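Side-chain contacts in 2-(3-amino-3-carboxypropyl)histidine synthase (Pyrococcus horikoshii, PDB 3LZD), which uses a [4Fe-4S] cluster to catalyse the first step of diphthamide biosynthesis, transferring a 3-amino-3-carboxypropyl group from S-adenosylmethionine to a histidine of elongation factor 2: residues A[135-140]-A[168-173]; A[161-166]-A[235-240]. One frame throughout, in Å; residues are numbered along the deposited sequence.

Contact 1: residues A[135-140]-A[168-173]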
ATOM      1  N   VAL A 135     -28.116   3.921 -17.988  1.00 36.57           N
ATOM      2  CA  VAL A 135     -28.343   3.599 -19.390  1.00 37.10           C
ATOM      3  C   VAL A 135     -29.143   2.332 -19.728  1.00 36.39           C
ATOM      4  O   VAL A 135     -28.817   1.224 -19.286  1.00 34.15           O
ATOM      5  CB  VAL A 135     -27.017   3.563 -20.173  1.00 31.10           C
ATOM      6  CG1 VAL A 135     -26.111   2.448 -19.636  1.00 27.46           C
ATOM      7  CG2 VAL A 135     -27.313   3.354 -21.661  1.00 32.88           C
ATOM      8  N   SER A 136     -30.201   2.509 -20.519  1.00 34.41           N
ATOM      9  CA  SER A 136     -31.016   1.373 -20.965  1.00 38.25           C
ATOM     10  C   SER A 136     -30.233   0.701 -22.091  1.00 37.25           C
ATOM     11  O   SER A 136     -29.772   1.374 -23.004  1.00 38.24           O
ATOM     12  CB  SER A 136     -32.354   1.857 -21.503  1.00 43.24           C
ATOM     13  OG  SER A 136     -33.023   0.797 -22.155  1.00 56.39           O
ATOM     14  N   VAL A 137     -30.086  -0.615 -22.044  1.00 32.85           N
ATOM     15  CA  VAL A 137     -29.307  -1.291 -23.078  1.00 40.28           C
ATOM     16  C   VAL A 137     -30.070  -1.793 -24.318  1.00 38.07           C
ATOM     17  O   VAL A 137     -29.459  -2.080 -25.348  1.00 38.82           O
ATOM     18  CB  VAL A 137     -28.535  -2.504 -22.484  1.00 35.95           C
ATOM     19  CG1 VAL A 137     -27.838  -2.092 -21.187  1.00 33.24           C
ATOM     20  CG2 VAL A 137     -29.489  -3.677 -22.256  1.00 31.59           C
ATOM     21  N   VAL A 138     -31.388  -1.894 -24.230  1.00 36.92           N
ATOM     22  CA  VAL A 138     -32.160  -2.417 -25.350  1.00 44.92           C
ATOM     23  C   VAL A 138     -31.961  -1.731 -26.704  1.00 41.72           C
ATOM     24  O   VAL A 138     -31.707  -2.404 -27.698  1.00 43.90           O
ATOM     25  CB  VAL A 138     -33.653  -2.459 -25.007  1.00 46.93           C
ATOM     26  CG1 VAL A 138     -34.436  -3.051 -26.171  1.00 45.05           C
ATOM     27  CG2 VAL A 138     -33.857  -3.303 -23.755  1.00 45.09           C
ATOM     28  N   GLU A 139     -32.058  -0.408 -26.750  1.00 39.19           N
ATOM     29  CA  GLU A 139     -31.876   0.309 -28.013  1.00 42.48           C
ATOM     30  C   GLU A 139     -30.593  -0.124 -28.729  1.00 44.50           C
ATOM     31  O   GLU A 139     -30.598  -0.356 -29.936  1.00 45.51           O
ATOM     32  CB  GLU A 139     -31.852   1.822 -27.777  1.00 38.54           C
ATOM     33  N   ALA A 140     -29.507  -0.269 -27.980  1.00 40.86           N
ATOM     34  CA  ALA A 140     -28.237  -0.661 -28.580  1.00 37.80           C
ATOM     35  C   ALA A 140     -28.240  -2.089 -29.114  1.00 38.87           C
ATOM     36  O   ALA A 140     -27.481  -2.409 -30.028  1.00 38.37           O
ATOM     37  CB  ALA A 140     -27.097  -0.463 -27.588  1.00 32.11           C
ATOM     38  N   LYS A 168     -32.239  -8.472 -17.356  1.00 41.58           N
ATOM     39  CA  LYS A 168     -33.600  -8.996 -17.510  1.00 43.31           C
ATOM     40  C   LYS A 168     -34.246  -8.447 -18.786  1.00 43.51           C
ATOM     41  O   LYS A 168     -34.888  -9.186 -19.534  1.00 40.91           O
ATOM     42  CB  LYS A 168     -34.476  -8.626 -16.300  1.00 38.89           C
ATOM     43  N   GLU A 169     -34.067  -7.151 -19.025  1.00 40.39           N
ATOM     44  CA  GLU A 169     -34.623  -6.496 -20.199  1.00 47.98           C
ATOM     45  C   GLU A 169     -33.944  -7.002 -21.471  1.00 45.41           C
ATOM     46  O   GLU A 169     -34.601  -7.272 -22.475  1.00 42.96           O
ATOM     47  CB  GLU A 169     -34.438  -4.987 -20.094  1.00 53.85           C
ATOM     48  CG  GLU A 169     -35.595  -4.201 -20.673  1.00 74.65           C
ATOM     49  CD  GLU A 169     -36.164  -3.212 -19.678  1.00 81.47           C
ATOM     50  OE1 GLU A 169     -36.286  -3.575 -18.487  1.00 85.34           O
ATOM     51  OE2 GLU A 169     -36.494  -2.078 -20.092  1.00 88.44           O
ATOM     52  N   ALA A 170     -32.623  -7.110 -21.427  1.00 40.81           N
ATOM     53  CA  ALA A 170     -31.870  -7.600 -22.559  1.00 37.69           C
ATOM     54  C   ALA A 170     -32.374  -9.014 -22.896  1.00 41.30           C
ATOM     55  O   ALA A 170     -32.542  -9.367 -24.065  1.00 33.85           O
ATOM     56  CB  ALA A 170     -30.392  -7.633 -22.208  1.00 34.12           C
ATOM     57  N   LYS A 171     -32.621  -9.820 -21.865  1.00 37.39           N
ATOM     58  CA  LYS A 171     -33.098 -11.177 -22.084  1.00 38.73           C
ATOM     59  C   LYS A 171     -34.467 -11.223 -22.775  1.00 41.63           C
ATOM     60  O   LYS A 171     -34.634 -11.922 -23.788  1.00 40.03           O
ATOM     61  CB  LYS A 171     -33.162 -11.941 -20.764  1.00 40.71           C
ATOM     62  CG  LYS A 171     -33.698 -13.353 -20.925  1.00 45.29           C
ATOM     63  CD  LYS A 171     -33.465 -14.204 -19.695  1.00 47.35           C
ATOM     64  CE  LYS A 171     -34.184 -15.542 -19.835  1.00 55.17           C
ATOM     65  NZ  LYS A 171     -33.833 -16.482 -18.741  1.00 58.14           N
ATOM     66  N   GLU A 172     -35.433 -10.488 -22.228  1.00 37.40           N
ATOM     67  CA  GLU A 172     -36.785 -10.434 -22.780  1.00 42.45           C
ATOM     68  C   GLU A 172     -36.759  -9.980 -24.236  1.00 41.21           C
ATOM     69  O   GLU A 172     -37.491 -10.502 -25.076  1.00 40.90           O
ATOM     70  CB  GLU A 172     -37.664  -9.482 -21.950  1.00 47.10           C
ATOM     71  CG  GLU A 172     -38.182 -10.084 -20.647  1.00 55.67           C
ATOM     72  CD  GLU A 172     -38.828  -9.050 -19.721  1.00 62.67           C
ATOM     73  OE1 GLU A 172     -39.392  -8.057 -20.229  1.00 69.91           O
ATOM     74  OE2 GLU A 172     -38.790  -9.237 -18.484  1.00 59.84           O
ATOM     75  N   PHE A 173     -35.910  -9.008 -24.534  1.00 38.85           N
ATOM     76  CA  PHE A 173     -35.804  -8.514 -25.886  1.00 34.19           C
ATOM     77  C   PHE A 173     -35.243  -9.587 -26.818  1.00 37.82           C
ATOM     78  O   PHE A 173     -35.849  -9.912 -27.837  1.00 41.14           O
ATOM     79  CB  PHE A 173     -34.911  -7.287 -25.929  1.00 36.47           C
ATOM     80  CG  PHE A 173     -34.624  -6.822 -27.315  1.00 43.18           C
ATOM     81  CD1 PHE A 173     -35.616  -6.214 -28.073  1.00 39.16           C
ATOM     82  CD2 PHE A 173     -33.380  -7.055 -27.892  1.00 41.62           C
ATOM     83  CE1 PHE A 173     -35.372  -5.848 -29.388  1.00 39.11           C
ATOM     84  CE2 PHE A 173     -33.125  -6.693 -29.208  1.00 42.00           C
ATOM     85  CZ  PHE A 173     -34.123  -6.088 -29.957  1.00 47.55           C
TER
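Val138 and Ala170 bring the two backbones closest, their CA atoms 5.9 Å apart, where the turn leading into helix 138-143 comes up against the side of helix 167-176. This is helix packing on an alpha/beta domain: helix 167-176 follows strand 154-159 of the mixed five-strand sheet, and both segments also rest on that sheet, since Val137 and Ala170 each touch Ile214 of strand 210-214. The contact buries 211 Å² in all and is apolar, a worked example of how one branched residue can serve two neighbours a helical turn apart.

That residue is Val138, whose two methyls take separate partners. CG1 stands anti to the backbone N (chi1 -178°) and is thereby carried over one face of the Phe173 ring. Val138 CG1 lies 4.2 Å from the centroid of the Phe173 ring and 25° off the normal, a CH-pi contact displaced toward the CG-CD1 side. Val138 CG2 instead meets the aliphatic part of Glu169, 3.7 Å from Glu169 CG, the two side chains crossing at about a right angle. Glu169 touches through its methylenes, CG nearer than CB, and the chain is bent at chi2. An alanine in place of Val138 would remove both methyls and would probably leave that face of Phe173 without its CH-pi partner and the Glu169 methylenes without their apolar neighbour.

Elsewhere in the fold the Phe173 side chain also touches Leu141 and Lys142 of helix 138-143. Deeper in, the pairing is small against branched. Val137, buried like Ala170, extends CG2 from between its backbone N and carbonyl carbon, and this Val137 methyl meets Ala170 CB at 4.1 Å.

Contact 2: residues A[161-166]-A[235-240]; sequences AQHIHQ and IDPYTK
His163 points its CB toward Pro237 and Tyr238, and its imidazole spans the space between two loops that do not approach closely through their backbones. From CB, chi1 of -58° sets CG anti to the carbonyl carbon and beside the backbone N, so the imidazole extends toward the 235-240 loop. Its two faces are taken by different neighbours. Gln162 CG sits over the ring centre on one face, whereas Pro237 CG covers the opposite face in a CH-pi contact, 4.2 Å from the His163 centroid and 26° off the normal, leaning toward NE2 and CE1. At the far end, His163 CE1 is met in the ring plane by Tyr238 OH at 3.9 Å, the two side chains crossing obliquely. Another neighbour of this carbon is Val135, whose CG1 comes within 3.4 Å of His163 CE1. The imidazole is thus held flat from both sides and bordered at its tip, which illustrates how a ring can be fixed by packing across a loop-loop interface.

A water adds a polar bridge between the exposed Gln162 and Tyr238. It donates to Gln162 OE1 at 2.7 Å and also hydrogen-bonds to Tyr238 OH at 2.7 Å, tying the amide to the tyrosine.

The backbone around Tyr238 is bound by the Asp236 carboxylate. Asp236 OD2 accepts from Tyr238 N at 2.7 Å, nearly along the C-O axis, and from Thr239 N at 3.0 Å, here from 61° out of the carboxylate plane. These bonds form an Asx turn and Asx motif in the loop after strand 231-235, facing the loop after strand 154-159: two connections at the carboxyl end of parallel strands in an alpha/beta sheet.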
ATOM      1  N   ALA A 161     -21.039  -5.487 -13.679  1.00 29.33           N
ATOM      2  CA  ALA A 161     -21.868  -5.081 -12.543  1.00 27.99           C
ATOM      3  C   ALA A 161     -22.768  -3.880 -12.777  1.00 26.39           C
ATOM      4  O   ALA A 161     -23.942  -3.903 -12.437  1.00 30.87           O
ATOM      5  CB  ALA A 161     -20.957  -4.814 -11.324  1.00 31.90           C
ATOM      6  N   GLN A 162     -22.225  -2.831 -13.374  1.00 28.21           N
ATOM      7  CA  GLN A 162     -22.989  -1.605 -13.602  1.00 32.63           C
ATOM      8  C   GLN A 162     -24.204  -1.703 -14.523  1.00 34.51           C
ATOM      9  O   GLN A 162     -25.070  -0.813 -14.496  1.00 31.04           O
ATOM     10  CB  GLN A 162     -22.055  -0.502 -14.111  1.00 38.47           C
ATOM     11  CG  GLN A 162     -21.523  -0.753 -15.503  1.00 42.77           C
ATOM     12  CD  GLN A 162     -20.549   0.318 -15.941  1.00 50.27           C
ATOM     13  OE1 GLN A 162     -20.851   1.508 -15.881  1.00 52.86           O
ATOM     14  NE2 GLN A 162     -19.375  -0.100 -16.390  1.00 54.26           N
ATOM     15  N   HIS A 163     -24.279  -2.758 -15.338  1.00 31.02           N
ATOM     16  CA  HIS A 163     -25.427  -2.927 -16.234  1.00 33.12           C
ATOM     17  C   HIS A 163     -26.228  -4.182 -15.902  1.00 35.81           C
ATOM     18  O   HIS A 163     -27.145  -4.555 -16.645  1.00 35.54           O
ATOM     19  CB  HIS A 163     -24.959  -3.018 -17.694  1.00 34.58           C
ATOM     20  CG  HIS A 163     -24.168  -1.832 -18.147  1.00 25.98           C
ATOM     21  ND1 HIS A 163     -24.645  -0.543 -18.053  1.00 29.34           N
ATOM     22  CD2 HIS A 163     -22.923  -1.738 -18.664  1.00 24.50           C
ATOM     23  CE1 HIS A 163     -23.722   0.295 -18.489  1.00 25.74           C
ATOM     24  NE2 HIS A 163     -22.668  -0.405 -18.865  1.00 29.72           N
ATOM     25  N   ILE A 164     -25.893  -4.821 -14.781  1.00 36.12           N
ATOM     26  CA  ILE A 164     -26.534  -6.073 -14.374  1.00 33.74           C
ATOM     27  C   ILE A 164     -28.050  -6.011 -14.203  1.00 29.74           C
ATOM     28  O   ILE A 164     -28.750  -6.969 -14.519  1.00 38.33           O
ATOM     29  CB  ILE A 164     -25.859  -6.635 -13.070  1.00 37.52           C
ATOM     30  CG1 ILE A 164     -26.176  -8.125 -12.907  1.00 35.62           C
ATOM     31  CG2 ILE A 164     -26.310  -5.858 -11.858  1.00 34.04           C
ATOM     32  CD1 ILE A 164     -25.467  -9.027 -13.919  1.00 36.53           C
ATOM     33  N   HIS A 165     -28.561  -4.884 -13.721  1.00 32.47           N
ATOM     34  CA  HIS A 165     -29.995  -4.731 -13.539  1.00 34.70           C
ATOM     35  C   HIS A 165     -30.679  -4.702 -14.895  1.00 34.48           C
ATOM     36  O   HIS A 165     -31.874  -4.911 -14.981  1.00 39.81           O
ATOM     37  CB  HIS A 165     -30.309  -3.433 -12.791  1.00 37.91           C
ATOM     38  CG  HIS A 165     -29.730  -2.212 -13.437  1.00 40.70           C
ATOM     39  ND1 HIS A 165     -28.378  -2.061 -13.659  1.00 39.41           N
ATOM     40  CD2 HIS A 165     -30.318  -1.090 -13.919  1.00 36.29           C
ATOM     41  CE1 HIS A 165     -28.156  -0.898 -14.247  1.00 34.95           C
ATOM     42  NE2 HIS A 165     -29.317  -0.289 -14.417  1.00 37.69           N
ATOM     43  N   GLN A 166     -29.913  -4.451 -15.953  1.00 34.42           N
ATOM     44  CA  GLN A 166     -30.477  -4.396 -17.299  1.00 38.24           C
ATOM     45  C   GLN A 166     -30.518  -5.748 -18.016  1.00 39.81           C
ATOM     46  O   GLN A 166     -31.084  -5.858 -19.102  1.00 39.54           O
ATOM     47  CB  GLN A 166     -29.686  -3.398 -18.151  1.00 39.98           C
ATOM     48  CG  GLN A 166     -29.874  -1.934 -17.769  1.00 44.16           C
ATOM     49  CD  GLN A 166     -31.082  -1.299 -18.424  1.00 45.99           C
ATOM     50  OE1 GLN A 166     -31.344  -1.513 -19.613  1.00 47.47           O
ATOM     51  NE2 GLN A 166     -31.810  -0.492 -17.664  1.00 46.35           N
ATOM     52  N   ILE A 235     -21.215  -5.225 -27.363  1.00 32.10           N
ATOM     53  CA  ILE A 235     -22.025  -4.083 -27.773  1.00 30.65           C
ATOM     54  C   ILE A 235     -22.020  -3.031 -26.671  1.00 38.35           C
ATOM     55  O   ILE A 235     -22.426  -3.307 -25.531  1.00 34.85           O
ATOM     56  CB  ILE A 235     -23.472  -4.500 -28.076  1.00 32.95           C
ATOM     57  CG1 ILE A 235     -23.504  -5.317 -29.382  1.00 33.78           C
ATOM     58  CG2 ILE A 235     -24.354  -3.266 -28.187  1.00 23.77           C
ATOM     59  CD1 ILE A 235     -24.882  -5.801 -29.799  1.00 30.60           C
ATOM     60  N   ASP A 236     -21.538  -1.836 -27.016  1.00 35.68           N
ATOM     61  CA  ASP A 236     -21.461  -0.702 -26.094  1.00 33.56           C
ATOM     62  C   ASP A 236     -22.858  -0.079 -26.025  1.00 36.46           C
ATOM     63  O   ASP A 236     -23.397   0.366 -27.034  1.00 34.82           O
ATOM     64  CB  ASP A 236     -20.429   0.304 -26.623  1.00 36.79           C
ATOM     65  CG  ASP A 236     -20.255   1.528 -25.718  1.00 40.68           C
ATOM     66  OD1 ASP A 236     -19.090   1.900 -25.473  1.00 44.94           O
ATOM     67  OD2 ASP A 236     -21.264   2.129 -25.278  1.00 40.93           O
ATOM     68  N   PRO A 237     -23.464  -0.043 -24.825  1.00 35.60           N
ATOM     69  CA  PRO A 237     -24.805   0.527 -24.664  1.00 32.49           C
ATOM     70  C   PRO A 237     -24.915   2.036 -24.879  1.00 29.87           C
ATOM     71  O   PRO A 237     -25.994   2.549 -25.140  1.00 32.61           O
ATOM     72  CB  PRO A 237     -25.188   0.105 -23.247  1.00 34.68           C
ATOM     73  CG  PRO A 237     -23.855   0.151 -22.531  1.00 37.67           C
ATOM     74  CD  PRO A 237     -22.923  -0.507 -23.532  1.00 36.51           C
ATOM     75  N   TYR A 238     -23.802   2.743 -24.775  1.00 33.62           N
ATOM     76  CA  TYR A 238     -23.815   4.183 -24.969  1.00 36.22           C
ATOM     77  C   TYR A 238     -23.652   4.603 -26.428  1.00 36.74           C
ATOM     78  O   TYR A 238     -24.418   5.417 -26.932  1.00 41.06           O
ATOM     79  CB  TYR A 238     -22.717   4.847 -24.136  1.00 34.87           C
ATOM     80  CG  TYR A 238     -22.864   4.661 -22.648  1.00 34.82           C
ATOM     81  CD1 TYR A 238     -22.295   3.562 -21.998  1.00 34.49           C
ATOM     82  CD2 TYR A 238     -23.554   5.597 -21.882  1.00 31.50           C
ATOM     83  CE1 TYR A 238     -22.408   3.410 -20.620  1.00 34.08           C
ATOM     84  CE2 TYR A 238     -23.673   5.460 -20.512  1.00 32.25           C
ATOM     85  CZ  TYR A 238     -23.100   4.364 -19.888  1.00 37.39           C
ATOM     86  OH  TYR A 238     -23.244   4.212 -18.532  1.00 38.42           O
ATOM     87  N   THR A 239     -22.648   4.053 -27.100  1.00 41.48           N
ATOM     88  CA  THR A 239     -22.381   4.387 -28.497  1.00 38.18           C
ATOM     89  C   THR A 239     -23.121   3.494 -29.491  1.00 42.51           C
ATOM     90  O   THR A 239     -23.250   3.845 -30.664  1.00 39.19           O
ATOM     91  CB  THR A 239     -20.899   4.256 -28.802  1.00 36.55           C
ATOM     92  OG1 THR A 239     -20.486   2.916 -28.526  1.00 40.68           O
ATOM     93  CG2 THR A 239     -20.089   5.212 -27.948  1.00 40.86           C
ATOM     94  N   LYS A 240     -23.591   2.341 -29.016  1.00 38.17           N
ATOM     95  CA  LYS A 240     -24.292   1.373 -29.845  1.00 35.87           C
ATOM     96  C   LYS A 240     -23.315   0.737 -30.823  1.00 33.85           C
ATOM     97  O   LYS A 240     -23.717   0.063 -31.765  1.00 33.52           O
ATOM     98  CB  LYS A 240     -25.432   2.038 -30.616  1.00 39.14           C
ATOM     99  CG  LYS A 240     -26.539   2.604 -29.733  1.00 41.78           C
ATOM    100  CD  LYS A 240     -27.561   3.378 -30.547  1.00 45.83           C
ATOM    101  CE  LYS A 240     -28.597   4.033 -29.643  1.00 61.65           C
ATOM    102  NZ  LYS A 240     -29.472   4.998 -30.369  1.00 67.57           N
TER
HETATM  103  O   HOH W   1     -20.955   3.822 -17.252  1.00 55.50           O

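Overall arrangement
The segments alternate along the chain (135-140, 161-166, 168-173, 235-240), and the contact centres lie about 8 Å apart on the same side of the chain's centre. Contact 1 joins helices 138-143 and 167-176, while contact 2 joins loops after strands 154-159 and 231-235, all around one mixed sheet. They meet at Val137 N and Gln166 OE1, 2.9 Å apart, a probable hydrogen bond linking the loop before helix 167-176 to the entry of helix 138-143. Contact 1 packs the chain arriving from strand 126-130 of another sheet against this domain, and His163 and Tyr238 of contact 2 touch Val135 on that link. Both lie away from the annotated sites, though the Gln162 side chain is about 12 Å from the cluster.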